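Local coordinates for protein pectinesterase 1 (Solanum lycopersicum, PDB 1XG2) that hydrolyses the methyl esters of pectin, releasing methanol and leaving de-esterified pectin (polygalacturonate), as the catalytic beta-helix domain of a plant cell-wall enzyme, at residues M119-R124 / S302-T307; Q141-S146 / A159-Q164; T195-C200 / T229-S234. All blocks are in the same frame, centred on the assembly; numbering follows the deposited sequence. Where two conformers were deposited one is given.

Contact 1. Residues M119-R124 / S302-T307; sequences MSVINR and SWLRST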
ATOM      1  N   MET A 119      -3.125  -1.719 -10.338  1.00 11.01           N
ATOM      2  CA  MET A 119      -2.885  -0.998 -11.583  1.00 11.12           C
ATOM      3  C   MET A 119      -3.459   0.421 -11.534  1.00 11.11           C
ATOM      4  O   MET A 119      -4.133   0.880 -12.447  1.00 10.44           O
ATOM      5  CB  MET A 119      -3.535  -1.783 -12.722  1.00 12.10           C
ATOM      6  CG  MET A 119      -2.978  -3.203 -12.847  1.00 12.75           C
ATOM      7  SD  MET A 119      -3.679  -4.089 -14.245  1.00 15.29           S
ATOM      8  CE  MET A 119      -5.209  -4.617 -13.460  1.00 15.98           C
ATOM      9  N   SER A 120      -3.153   1.082 -10.425  1.00 10.26           N
ATOM     10  CA  SER A 120      -3.567   2.458 -10.202  1.00 10.68           C
ATOM     11  C   SER A 120      -2.436   3.440 -10.518  1.00 10.16           C
ATOM     12  O   SER A 120      -1.251   3.128 -10.353  1.00  9.34           O
ATOM     13  CB  SER A 120      -4.043   2.627  -8.756  1.00 10.38           C
ATOM     14  OG  SER A 120      -3.063   2.135  -7.854  1.00 13.60           O
ATOM     15  N   VAL A 121      -2.820   4.628 -10.983  1.00 10.48           N
ATOM     16  CA  VAL A 121      -1.883   5.684 -11.316  1.00 10.72           C
ATOM     17  C   VAL A 121      -2.293   6.954 -10.592  1.00 10.81           C
ATOM     18  O   VAL A 121      -3.467   7.343 -10.623  1.00 10.97           O
ATOM     19  CB  VAL A 121      -1.878   5.990 -12.832  1.00 11.91           C
ATOM     20  CG1 VAL A 121      -0.884   7.143 -13.142  1.00 12.11           C
ATOM     21  CG2 VAL A 121      -1.522   4.758 -13.609  1.00 12.73           C
ATOM     22  N   ILE A 122      -1.327   7.579  -9.933  1.00 10.38           N
ATOM     23  CA  ILE A 122      -1.505   8.877  -9.299  1.00 10.44           C
ATOM     24  C   ILE A 122      -0.558   9.822 -10.059  1.00 10.18           C
ATOM     25  O   ILE A 122       0.656   9.723  -9.942  1.00 11.57           O
ATOM     26  CB  ILE A 122      -1.202   8.773  -7.780  1.00 10.46           C
ATOM     27  CG1 ILE A 122      -2.234   7.871  -7.091  1.00 12.14           C
ATOM     28  CG2 ILE A 122      -1.261  10.131  -7.104  1.00 11.30           C
ATOM     29  CD1 ILE A 122      -2.033   6.386  -7.301  1.00 13.53           C
ATOM     30  N   ASN A 123      -1.137  10.737 -10.831  1.00  9.93           N
ATOM     31  CA  ASN A 123      -0.421  11.579 -11.771  1.00  9.90           C
ATOM     32  C   ASN A 123      -0.667  13.057 -11.476  1.00  9.48           C
ATOM     33  O   ASN A 123      -1.800  13.497 -11.460  1.00  8.80           O
ATOM     34  CB  ASN A 123      -0.931  11.261 -13.174  1.00 10.36           C
ATOM     35  CG  ASN A 123      -0.116  11.932 -14.278  1.00 11.57           C
ATOM     36  OD1 ASN A 123      -0.634  12.289 -15.334  1.00 10.67           O
ATOM     37  ND2 ASN A 123       1.170  12.135 -14.007  1.00 13.93           N
ATOM     38  N   ARG A 124       0.400  13.806 -11.258  1.00  9.72           N
ATOM     39  CA  ARG A 124       0.327  15.247 -11.046  1.00 10.70           C
ATOM     40  C   ARG A 124      -0.620  15.584  -9.889  1.00 10.97           C
ATOM     41  O   ARG A 124      -1.493  16.441 -10.025  1.00 11.47           O
ATOM     42  CB  ARG A 124      -0.119  15.964 -12.322  1.00 10.87           C
ATOM     43  CG  ARG A 124       0.858  15.808 -13.488  1.00 11.46           C
ATOM     44  CD  ARG A 124       0.612  16.796 -14.624  1.00 13.22           C
ATOM     45  NE  ARG A 124      -0.743  16.717 -15.157  1.00 14.73           N
ATOM     46  CZ  ARG A 124      -1.109  16.029 -16.243  1.00 15.35           C
ATOM     47  NH1 ARG A 124      -0.232  15.346 -16.968  1.00 14.70           N
ATOM     48  NH2 ARG A 124      -2.373  16.047 -16.622  1.00 15.96           N
ATOM     49  N   SER A 302       2.366  -3.662 -19.063  1.00 27.31           N
ATOM     50  CA  SER A 302       1.140  -4.424 -19.329  1.00 26.87           C
ATOM     51  C   SER A 302      -0.125  -3.657 -19.006  1.00 26.09           C
ATOM     52  O   SER A 302      -1.214  -4.041 -19.438  1.00 27.40           O
ATOM     53  CB  SER A 302       1.164  -5.770 -18.579  1.00 27.36           C
ATOM     54  OG  SER A 302       1.151  -5.612 -17.161  1.00 28.12           O
ATOM     55  N   TRP A 303       0.002  -2.588 -18.225  1.00 24.17           N
ATOM     56  CA  TRP A 303      -1.125  -1.732 -17.923  1.00 22.79           C
ATOM     57  C   TRP A 303      -0.845  -0.222 -17.972  1.00 22.49           C
ATOM     58  O   TRP A 303      -1.777   0.549 -18.049  1.00 23.07           O
ATOM     59  CB  TRP A 303      -1.727  -2.098 -16.559  1.00 22.30           C
ATOM     60  CG  TRP A 303      -0.760  -2.080 -15.418  1.00 19.82           C
ATOM     61  CD1 TRP A 303       0.080  -3.083 -15.058  1.00 18.18           C
ATOM     62  CD2 TRP A 303      -0.540  -1.016 -14.482  1.00 16.20           C
ATOM     63  NE1 TRP A 303       0.815  -2.717 -13.959  1.00 16.97           N
ATOM     64  CE2 TRP A 303       0.449  -1.454 -13.577  1.00 15.59           C
ATOM     65  CE3 TRP A 303      -1.087   0.262 -14.307  1.00 14.41           C
ATOM     66  CZ2 TRP A 303       0.912  -0.658 -12.519  1.00 12.82           C
ATOM     67  CZ3 TRP A 303      -0.632   1.052 -13.251  1.00 12.57           C
ATOM     68  CH2 TRP A 303       0.357   0.591 -12.376  1.00 12.80           C
ATOM     69  N   LEU A 304       0.398   0.224 -17.912  1.00 21.98           N
ATOM     70  CA  LEU A 304       0.630   1.669 -17.884  1.00 21.54           C
ATOM     71  C   LEU A 304       0.391   2.297 -19.239  1.00 22.20           C
ATOM     72  O   LEU A 304      -0.119   3.417 -19.317  1.00 20.65           O
ATOM     73  CB  LEU A 304       2.031   2.009 -17.425  1.00 21.34           C
ATOM     74  CG  LEU A 304       2.187   2.073 -15.914  1.00 19.36           C
ATOM     75  CD1 LEU A 304       3.660   2.274 -15.567  1.00 18.36           C
ATOM     76  CD2 LEU A 304       1.303   3.157 -15.296  1.00 16.67           C
ATOM     77  N   ARG A 305       0.733   1.576 -20.312  1.00 22.57           N
ATOM     78  CA  ARG A 305       0.668   2.183 -21.640  1.00 23.51           C
ATOM     79  C   ARG A 305      -0.741   2.662 -21.989  1.00 23.53           C
ATOM     80  O   ARG A 305      -0.882   3.692 -22.652  1.00 24.79           O
ATOM     81  CB  ARG A 305       1.290   1.289 -22.743  1.00 24.01           C
ATOM     82  CG  ARG A 305       0.546  -0.064 -22.920  0.50 24.88           C
ATOM     83  CD  ARG A 305       0.936  -0.896 -24.159  0.50 26.03           C
ATOM     84  NE  ARG A 305       2.048  -1.826 -23.920  0.50 26.51           N
ATOM     85  CZ  ARG A 305       1.949  -3.047 -23.387  0.50 26.31           C
ATOM     86  NH1 ARG A 305       0.777  -3.551 -23.006  0.50 26.30           N
ATOM     87  NH2 ARG A 305       3.050  -3.780 -23.238  0.50 25.92           N
ATOM     88  N   SER A 306      -1.788   1.983 -21.514  1.00 22.94           N
ATOM     89  CA  SER A 306      -3.146   2.412 -21.859  1.00 22.95           C
ATOM     90  C   SER A 306      -3.664   3.591 -21.052  1.00 22.23           C
ATOM     91  O   SER A 306      -4.738   4.099 -21.343  1.00 22.68           O
ATOM     92  CB  SER A 306      -4.145   1.251 -21.782  1.00 23.50           C
ATOM     93  OG  SER A 306      -3.652   0.154 -22.537  1.00 24.29           O
ATOM     94  N   THR A 307      -2.918   4.023 -20.038  1.00 21.92           N
ATOM     95  CA  THR A 307      -3.304   5.193 -19.236  1.00 21.11           C
ATOM     96  C   THR A 307      -2.950   6.524 -19.873  1.00 20.42           C
ATOM     97  O   THR A 307      -3.559   7.537 -19.542  1.00 20.90           O
ATOM     98  CB  THR A 307      -2.649   5.163 -17.833  1.00 21.30           C
ATOM     99  OG1 THR A 307      -1.228   5.356 -17.957  1.00 21.08           O
ATOM    100  CG2 THR A 307      -2.814   3.798 -17.144  1.00 21.06           C
TER
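The indole of Trp303 lies flat on the backbone and side chain of Met119. On that face the CA of Met119 stands over the six-membered ring, 3.4 Å from its centroid and 11° off the normal, a CH-pi contact. Further along the same face, CB of Met119 reaches CD2 of Trp303 at 3.6 Å, and the thioether passes the five-membered ring obliquely, with SD 4.2 Å from that centroid in a Met-aromatic contact. The opposite face of the indole takes CG of its own neighbour Leu304, set off toward the rim. At the edge, near the ring plane, come the carbonyl O of Ser120 and CG2 of Val121, the latter 3.8 Å from CZ3 of Trp303. NE1 of the indole is engaged elsewhere, bonding to the carbonyl of Ile298, which helps fix how the ring is turned. The setting is a right-handed parallel beta-helix, the pectinesterase fold: strand 120-123 is one rung of its longest sheet, and the short helix 301-304 near the C-terminus packs on the outside of that sheet. Trp303 and Leu304 also rest on Phe142 of the next strand, so the helix spans two rungs. With CG1 of Val121 anti to the backbone N (chi1 179°), CG2 is left to meet the segment 302-307, touching CD2 of Leu304 at 3.7 Å and CG2 of Thr307 at 3.9 Å. Thr307 is held by its own turn: OG1 donates to the carbonyl O of Leu304 at 2.6 Å, in the carbonyl plane on a lone pair, while Thr307 N bonds to the same oxygen.

Contact 2. Residues Q141-S146 / A159-Q164; sequences QFYRDS and AAVVFQ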
ATOM      1  N   GLN A 141       0.934  -0.009  -7.804  1.00  8.42           N
ATOM      2  CA  GLN A 141       0.667   1.426  -7.883  1.00  8.59           C
ATOM      3  C   GLN A 141       1.852   2.164  -8.515  1.00  7.98           C
ATOM      4  O   GLN A 141       3.005   1.796  -8.319  1.00  8.23           O
ATOM      5  CB  GLN A 141       0.375   2.005  -6.491  1.00  8.75           C
ATOM      6  CG  GLN A 141      -0.614   1.189  -5.667  1.00  8.80           C
ATOM      7  CD  GLN A 141      -0.884   1.734  -4.275  1.00  9.93           C
ATOM      8  OE1 GLN A 141      -1.435   1.018  -3.425  1.00 11.20           O
ATOM      9  NE2 GLN A 141      -0.527   2.974  -4.039  1.00  5.39           N
ATOM     10  N   PHE A 142       1.533   3.208  -9.265  1.00  7.76           N
ATOM     11  CA  PHE A 142       2.510   4.071  -9.901  1.00  8.30           C
ATOM     12  C   PHE A 142       2.152   5.516  -9.589  1.00  8.28           C
ATOM     13  O   PHE A 142       1.017   5.958  -9.848  1.00  8.33           O
ATOM     14  CB  PHE A 142       2.497   3.836 -11.407  1.00  8.18           C
ATOM     15  CG  PHE A 142       3.534   4.615 -12.171  1.00  8.05           C
ATOM     16  CD1 PHE A 142       4.884   4.443 -11.929  1.00  9.95           C
ATOM     17  CD2 PHE A 142       3.144   5.508 -13.164  1.00  9.68           C
ATOM     18  CE1 PHE A 142       5.822   5.180 -12.645  1.00 11.45           C
ATOM     19  CE2 PHE A 142       4.089   6.229 -13.898  1.00  9.39           C
ATOM     20  CZ  PHE A 142       5.409   6.072 -13.630  1.00  9.97           C
ATOM     21  N   TYR A 143       3.132   6.234  -9.051  1.00  8.48           N
ATOM     22  CA  TYR A 143       3.042   7.649  -8.748  1.00  9.06           C
ATOM     23  C   TYR A 143       4.014   8.397  -9.648  1.00  9.48           C
ATOM     24  O   TYR A 143       5.186   8.060  -9.711  1.00  9.80           O
ATOM     25  CB  TYR A 143       3.386   7.922  -7.279  1.00  9.39           C
ATOM     26  CG  TYR A 143       2.350   7.348  -6.350  1.00  8.13           C
ATOM     27  CD1 TYR A 143       2.293   5.971  -6.101  1.00  9.26           C
ATOM     28  CD2 TYR A 143       1.428   8.163  -5.716  1.00  8.08           C
ATOM     29  CE1 TYR A 143       1.339   5.430  -5.253  1.00  8.20           C
ATOM     30  CE2 TYR A 143       0.453   7.623  -4.867  1.00  8.26           C
ATOM     31  CZ  TYR A 143       0.407   6.255  -4.662  1.00  8.23           C
ATOM     32  OH  TYR A 143      -0.557   5.706  -3.840  1.00  9.04           O
ATOM     33  N   ARG A 144       3.511   9.412 -10.331  1.00  9.83           N
ATOM     34  CA  ARG A 144       4.278  10.142 -11.326  1.00 10.18           C
ATOM     35  C   ARG A 144       4.019  11.633 -11.206  1.00 10.19           C
ATOM     36  O   ARG A 144       2.873  12.067 -11.083  1.00  9.65           O
ATOM     37  CB  ARG A 144       3.889   9.648 -12.714  1.00 10.55           C
ATOM     38  CG  ARG A 144       4.559  10.349 -13.878  1.00 11.68           C
ATOM     39  CD  ARG A 144       6.046  10.047 -14.050  1.00 12.65           C
ATOM     40  NE  ARG A 144       6.620  10.942 -15.053  1.00 12.68           N
ATOM     41  CZ  ARG A 144       7.628  10.648 -15.868  1.00 13.13           C
ATOM     42  NH1 ARG A 144       8.251   9.472 -15.813  1.00 12.36           N
ATOM     43  NH2 ARG A 144       8.032  11.557 -16.748  1.00 13.82           N
ATOM     44  N   ASP A 145       5.097  12.416 -11.296  1.00 11.05           N
ATOM     45  CA  ASP A 145       5.016  13.872 -11.354  1.00 11.75           C
ATOM     46  C   ASP A 145       4.210  14.475 -10.197  1.00 11.71           C
ATOM     47  O   ASP A 145       3.512  15.468 -10.371  1.00 11.63           O
ATOM     48  CB  ASP A 145       4.414  14.309 -12.692  1.00 12.63           C
ATOM     49  CG  ASP A 145       5.339  14.045 -13.874  1.00 15.34           C
ATOM     50  OD1 ASP A 145       4.853  14.135 -15.020  1.00 19.43           O
ATOM     51  OD2 ASP A 145       6.546  13.749 -13.762  1.00 16.64           O
ATOM     52  N   SER A 146       4.302  13.862  -9.018  1.00 11.52           N
ATOM     53  CA  SER A 146       3.440  14.238  -7.905  1.00 11.37           C
ATOM     54  C   SER A 146       4.264  14.806  -6.752  1.00 11.52           C
ATOM     55  O   SER A 146       5.478  14.638  -6.692  1.00 11.07           O
ATOM     56  CB  SER A 146       2.605  13.031  -7.453  1.00 11.93           C
ATOM     57  OG  SER A 146       1.633  12.677  -8.435  1.00 10.81           O
ATOM     58  N   ALA A 159       2.132  -1.958  -0.606  1.00  9.98           N
ATOM     59  CA  ALA A 159       1.927  -2.019  -2.060  1.00  9.93           C
ATOM     60  C   ALA A 159       3.196  -2.490  -2.743  1.00  9.51           C
ATOM     61  O   ALA A 159       4.268  -2.448  -2.158  1.00  8.99           O
ATOM     62  CB  ALA A 159       1.551  -0.639  -2.606  1.00  9.99           C
ATOM     63  N   ALA A 160       3.074  -2.953  -3.982  1.00  9.18           N
ATOM     64  CA  ALA A 160       4.207  -2.932  -4.889  1.00  9.47           C
ATOM     65  C   ALA A 160       4.059  -1.598  -5.613  1.00  9.40           C
ATOM     66  O   ALA A 160       3.111  -1.402  -6.380  1.00  9.41           O
ATOM     67  CB  ALA A 160       4.159  -4.083  -5.849  1.00  9.90           C
ATOM     68  N   VAL A 161       4.974  -0.677  -5.342  1.00  9.34           N
ATOM     69  CA  VAL A 161       4.786   0.715  -5.716  1.00  9.44           C
ATOM     70  C   VAL A 161       6.082   1.377  -6.175  1.00  9.81           C
ATOM     71  O   VAL A 161       7.128   1.245  -5.538  1.00  9.92           O
ATOM     72  CB  VAL A 161       4.131   1.534  -4.548  1.00  9.31           C
ATOM     73  CG1 VAL A 161       4.999   1.538  -3.315  1.00 10.18           C
ATOM     74  CG2 VAL A 161       3.840   2.961  -4.983  1.00  8.56           C
ATOM     75  N   VAL A 162       5.988   2.080  -7.301  1.00  9.49           N
ATOM     76  CA  VAL A 162       7.061   2.936  -7.796  1.00 10.47           C
ATOM     77  C   VAL A 162       6.639   4.404  -7.830  1.00  9.95           C
ATOM     78  O   VAL A 162       5.583   4.752  -8.373  1.00 10.48           O
ATOM     79  CB  VAL A 162       7.486   2.497  -9.201  1.00 10.38           C
ATOM     80  CG1 VAL A 162       8.568   3.415  -9.755  1.00 12.12           C
ATOM     81  CG2 VAL A 162       7.973   1.053  -9.150  1.00 10.91           C
ATOM     82  N   PHE A 163       7.472   5.244  -7.229  1.00 10.57           N
ATOM     83  CA  PHE A 163       7.386   6.700  -7.314  1.00 10.89           C
ATOM     84  C   PHE A 163       8.431   7.151  -8.315  1.00 11.50           C
ATOM     85  O   PHE A 163       9.615   6.832  -8.180  1.00 12.21           O
ATOM     86  CB  PHE A 163       7.651   7.351  -5.956  1.00 10.98           C
ATOM     87  CG  PHE A 163       6.632   7.012  -4.921  1.00 11.41           C
ATOM     88  CD1 PHE A 163       6.726   5.831  -4.205  1.00 11.38           C
ATOM     89  CD2 PHE A 163       5.567   7.871  -4.660  1.00 12.47           C
ATOM     90  CE1 PHE A 163       5.769   5.499  -3.271  1.00 10.40           C
ATOM     91  CE2 PHE A 163       4.611   7.546  -3.722  1.00 10.22           C
ATOM     92  CZ  PHE A 163       4.715   6.368  -3.023  1.00 11.38           C
ATOM     93  N   GLN A 164       7.993   7.877  -9.331  1.00 11.64           N
ATOM     94  CA  GLN A 164       8.885   8.337 -10.369  1.00 12.16           C
ATOM     95  C   GLN A 164       8.687   9.816 -10.624  1.00 11.36           C
ATOM     96  O   GLN A 164       7.572  10.248 -10.861  1.00 10.52           O
ATOM     97  CB  GLN A 164       8.608   7.549 -11.640  1.00 12.36           C
ATOM     98  CG  GLN A 164       9.810   7.246 -12.445  1.00 14.85           C
ATOM     99  CD  GLN A 164       9.481   6.345 -13.612  1.00 13.92           C
ATOM    100  OE1 GLN A 164       8.737   6.748 -14.504  1.00 13.02           O
ATOM    101  NE2 GLN A 164      10.007   5.127 -13.601  1.00 12.88           N
TER
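Ala159 opens the contact with its methyl against the side chain of Gln141, and Ala160 follows with its carbonyl O, which accepts from Gln141 N at 3.0 Å. Beyond Ala160, whose outer side meets Ile103 of the inhibitor chain, Val161 turns its side chain to the same face as Gln141 and Tyr143. Its CG2, anti to the backbone N, presses on CE1 of Tyr143 at 3.5 Å. Val162 bonds through both its N and its O: the N donates to Gln141 O, and the O takes a nearly straight bond from Tyr143 N, 2.9 Å long with 176° at the hydrogen. Its side chain sits on the other face, beside Phe142. These are neighbouring rungs of a right-handed parallel beta-helix, paired in register with strand directions only 9° apart, so equivalent positions stack from coil to coil. At Phe163 the ring lies side by side with that of Tyr143, pointing the same way, in an offset stack with centroids 4.6 Å apart and planes at 21°. An alanine in place of Tyr143 is likely to leave one face of Phe163 and the CG2 of Val161 without their packing partner, opening a gap inside the helix. Gln164 ends the walk. Its N donates to Tyr143 O at 2.8 Å, and its amide oxygen OE1 meets the edge of the Phe142 ring, 3.5 Å from CZ. That OE1 also takes a weak bond, at the edge of the guanidinium, from Arg144 NH1 at 3.1 Å, while NE2 of Gln164 bonds to the carbonyl of Val312. Arg144 curls back through a bend at chi2, which lets its NE form a salt bridge with Asp145 OD2.

Contact 3. Residues T195-C200 / T229-S234; sequences TSIQFC and TVVMES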
ATOM      1  N   THR A 195       8.621  -0.718  -1.793  1.00 10.55           N
ATOM      2  CA  THR A 195       8.553   0.660  -2.247  1.00  9.72           C
ATOM      3  C   THR A 195       9.827   1.018  -2.990  1.00  9.70           C
ATOM      4  O   THR A 195      10.921   0.869  -2.484  1.00  9.60           O
ATOM      5  CB  THR A 195       8.370   1.583  -1.050  1.00  9.42           C
ATOM      6  OG1 THR A 195       7.045   1.430  -0.526  1.00  9.33           O
ATOM      7  CG2 THR A 195       8.482   3.050  -1.452  1.00  9.42           C
ATOM      8  N   SER A 196       9.659   1.547  -4.187  1.00 10.20           N
ATOM      9  CA  SER A 196      10.780   1.959  -5.013  1.00 10.28           C
ATOM     10  C   SER A 196      10.601   3.439  -5.331  1.00 10.29           C
ATOM     11  O   SER A 196       9.542   3.854  -5.784  1.00 10.32           O
ATOM     12  CB  SER A 196      10.798   1.140  -6.299  1.00 11.09           C
ATOM     13  OG  SER A 196      11.753   1.644  -7.215  1.00 11.80           O
ATOM     14  N   ILE A 197      11.637   4.228  -5.071  1.00 10.15           N
ATOM     15  CA  ILE A 197      11.626   5.658  -5.312  1.00 10.34           C
ATOM     16  C   ILE A 197      12.736   5.932  -6.330  1.00 10.75           C
ATOM     17  O   ILE A 197      13.901   5.661  -6.055  1.00 11.40           O
ATOM     18  CB  ILE A 197      11.881   6.403  -3.986  1.00 10.24           C
ATOM     19  CG1 ILE A 197      10.671   6.257  -3.060  1.00 10.33           C
ATOM     20  CG2 ILE A 197      12.205   7.905  -4.204  1.00  9.13           C
ATOM     21  CD1 ILE A 197      11.011   6.527  -1.599  1.00 11.71           C
ATOM     22  N   GLN A 198      12.362   6.470  -7.480  1.00 11.61           N
ATOM     23  CA  GLN A 198      13.253   6.583  -8.638  1.00 12.37           C
ATOM     24  C   GLN A 198      13.112   7.927  -9.327  1.00 12.16           C
ATOM     25  O   GLN A 198      12.008   8.343  -9.633  1.00 11.41           O
ATOM     26  CB  GLN A 198      12.896   5.480  -9.642  1.00 12.48           C
ATOM     27  CG  GLN A 198      13.917   5.261 -10.729  1.00 14.43           C
ATOM     28  CD  GLN A 198      13.458   4.235 -11.765  1.00 16.35           C
ATOM     29  OE1 GLN A 198      12.253   4.049 -11.976  1.00 16.33           O
ATOM     30  NE2 GLN A 198      14.422   3.588 -12.424  1.00 15.36           N
ATOM     31  N   PHE A 199      14.233   8.591  -9.602  1.00 12.79           N
ATOM     32  CA  PHE A 199      14.228   9.912 -10.251  1.00 12.98           C
ATOM     33  C   PHE A 199      13.378  10.927  -9.485  1.00 13.35           C
ATOM     34  O   PHE A 199      12.741  11.788 -10.083  1.00 13.51           O
ATOM     35  CB  PHE A 199      13.721   9.850 -11.693  1.00 13.24           C
ATOM     36  CG  PHE A 199      14.233   8.687 -12.480  1.00 14.39           C
ATOM     37  CD1 PHE A 199      13.361   7.933 -13.248  1.00 16.08           C
ATOM     38  CD2 PHE A 199      15.578   8.362 -12.490  1.00 15.42           C
ATOM     39  CE1 PHE A 199      13.820   6.853 -13.988  1.00 15.73           C
ATOM     40  CE2 PHE A 199      16.043   7.279 -13.230  1.00 17.03           C
ATOM     41  CZ  PHE A 199      15.160   6.532 -13.985  1.00 16.85           C
ATOM     42  N   CYS A 200      13.405  10.832  -8.164  1.00 13.35           N
ATOM     43  CA  CYS A 200      12.631  11.703  -7.309  1.00 12.99           C
ATOM     44  C   CYS A 200      13.527  12.766  -6.681  1.00 13.90           C
ATOM     45  O   CYS A 200      14.759  12.690  -6.732  1.00 12.83           O
ATOM     46  CB  CYS A 200      11.946  10.875  -6.217  1.00 13.48           C
ATOM     47  SG  CYS A 200      10.532   9.914  -6.839  1.00 12.61           S
ATOM     48  N   THR A 229      12.602  -1.409   0.710  1.00 11.14           N
ATOM     49  CA  THR A 229      12.572  -0.080   0.158  1.00 11.43           C
ATOM     50  C   THR A 229      13.887   0.210  -0.547  1.00 12.00           C
ATOM     51  O   THR A 229      14.963  -0.090  -0.020  1.00 12.80           O
ATOM     52  CB  THR A 229      12.355   0.932   1.284  1.00 11.61           C
ATOM     53  OG1 THR A 229      11.110   0.662   1.946  1.00 10.56           O
ATOM     54  CG2 THR A 229      12.225   2.350   0.752  1.00 11.62           C
ATOM     55  N   VAL A 230      13.802   0.779  -1.741  1.00 12.50           N
ATOM     56  CA  VAL A 230      14.977   1.192  -2.485  1.00 13.10           C
ATOM     57  C   VAL A 230      14.778   2.588  -3.012  1.00 13.43           C
ATOM     58  O   VAL A 230      13.705   2.939  -3.526  1.00 12.81           O
ATOM     59  CB  VAL A 230      15.288   0.245  -3.646  1.00 13.66           C
ATOM     60  CG1 VAL A 230      16.407   0.799  -4.511  1.00 15.48           C
ATOM     61  CG2 VAL A 230      15.663  -1.107  -3.113  1.00 14.14           C
ATOM     62  N   VAL A 231      15.821   3.393  -2.855  1.00 12.85           N
ATOM     63  CA  VAL A 231      15.825   4.762  -3.324  1.00 13.17           C
ATOM     64  C   VAL A 231      16.944   4.842  -4.359  1.00 13.70           C
ATOM     65  O   VAL A 231      18.096   4.603  -4.022  1.00 13.40           O
ATOM     66  CB  VAL A 231      16.110   5.745  -2.187  1.00 13.35           C
ATOM     67  CG1 VAL A 231      16.213   7.169  -2.741  1.00 12.54           C
ATOM     68  CG2 VAL A 231      15.032   5.646  -1.098  1.00 12.78           C
ATOM     69  N   MET A 232      16.607   5.141  -5.608  1.00 13.96           N
ATOM     70  CA  MET A 232      17.617   5.145  -6.672  1.00 14.68           C
ATOM     71  C   MET A 232      17.502   6.276  -7.677  1.00 14.54           C
ATOM     72  O   MET A 232      16.426   6.804  -7.928  1.00 13.64           O
ATOM     73  CB  MET A 232      17.652   3.786  -7.377  1.00 15.70           C
ATOM     74  CG  MET A 232      16.404   3.325  -8.023  1.00 16.87           C
ATOM     75  SD  MET A 232      16.500   1.528  -8.436  1.00 19.68           S
ATOM     76  CE  MET A 232      14.987   1.403  -9.304  1.00 19.93           C
ATOM     77  N   GLU A 233      18.650   6.656  -8.242  1.00 14.58           N
ATOM     78  CA  GLU A 233      18.739   7.733  -9.206  1.00 14.95           C
ATOM     79  C   GLU A 233      17.952   8.963  -8.779  1.00 14.02           C
ATOM     80  O   GLU A 233      17.305   9.615  -9.595  1.00 13.77           O
ATOM     81  CB  GLU A 233      18.298   7.250 -10.592  1.00 15.68           C
ATOM     82  CG  GLU A 233      19.237   6.218 -11.202  1.00 18.68           C
ATOM     83  CD  GLU A 233      20.500   6.819 -11.846  1.00 23.74           C
ATOM     84  OE1 GLU A 233      20.651   8.073 -11.925  1.00 26.56           O
ATOM     85  OE2 GLU A 233      21.362   6.017 -12.278  1.00 25.37           O
ATOM     86  N   SER A 234      18.028   9.278  -7.494  1.00 13.24           N
ATOM     87  CA  SER A 234      17.266  10.374  -6.917  1.00 13.38           C
ATOM     88  C   SER A 234      18.181  11.408  -6.272  1.00 13.78           C
ATOM     89  O   SER A 234      19.333  11.121  -5.916  1.00 13.55           O
ATOM     90  CB  SER A 234      16.284   9.849  -5.863  1.00 13.17           C
ATOM     91  OG  SER A 234      15.290   9.019  -6.437  1.00 12.88           O
TER
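The carbonyl O of Met232 is gripped twice: by Phe199 N at 3.3 Å from across the contact, lying in the carbonyl plane, and by the hydroxyl OG of Ser234 at 2.9 Å, which comes from well above that plane. The same OG then accepts from Cys200 N at 3.1 Å, with 165° at the hydrogen, so one serine links the turn that follows each strand. With OG anti to the carbonyl carbon (chi1 -65°), Ser234 can reach back to Met232 and across to Cys200 at once. Upstream the strands 195-198 and 229-232 run parallel in register, as successive rungs of the right-handed beta-helix. Met232 N donates to Ile197 O at 2.8 Å, almost straight at 174°. Ile197 and Val231 lie side by side toward the interior, CD1 of the first 4.1 Å from CG2 of the second. On the other face Met232 runs out extended beyond CG, and its CE meets NE2 of Gln198 and OG of Ser196, each at 3.9 Å; these polar ends are bonded elsewhere, Ser196 to the carbonyl of Phe292 and Gln198 to Gln164 and to Gly314. At the turn, Phe199 and Glu233 both have left-handed backbone angles and point the same way; CB of Glu233 lies 3.5 Å from CE2 of Phe199, while CG of Gln198 sits over the centre of that ring. The chemistry implies two zones: backbone bonds and the packing of Ile197 on Val231 hold the strands, and where the chain bends out of the sheet a buried hydroxyl joins in, giving one bond and accepting another.

Overall arrangement
All three contacts draw on one long parallel sheet. Contacts 1 and 2, centres 9 Å apart, join through neighbouring strands, Ile122 N meeting Phe142 O at 2.9 Å. Contacts 2 and 3, 10 Å apart between centres, meet likewise: Phe163 N lies 2.9 Å from Ser196 O. Contacts 1 and 3 do not touch (nearest atoms about 9 Å apart). Contact 1 adds the C-terminal helix to the outside of this sheet, away from the catalytic and substrate-binding residues. The other two lie nearer them without reaching them: the Phe163 side chain is about 12 Å from that of Asp153, the predicted nucleophile, and that of Thr229 about 9 Å from those of Arg221 and Trp223, probable substrate binders.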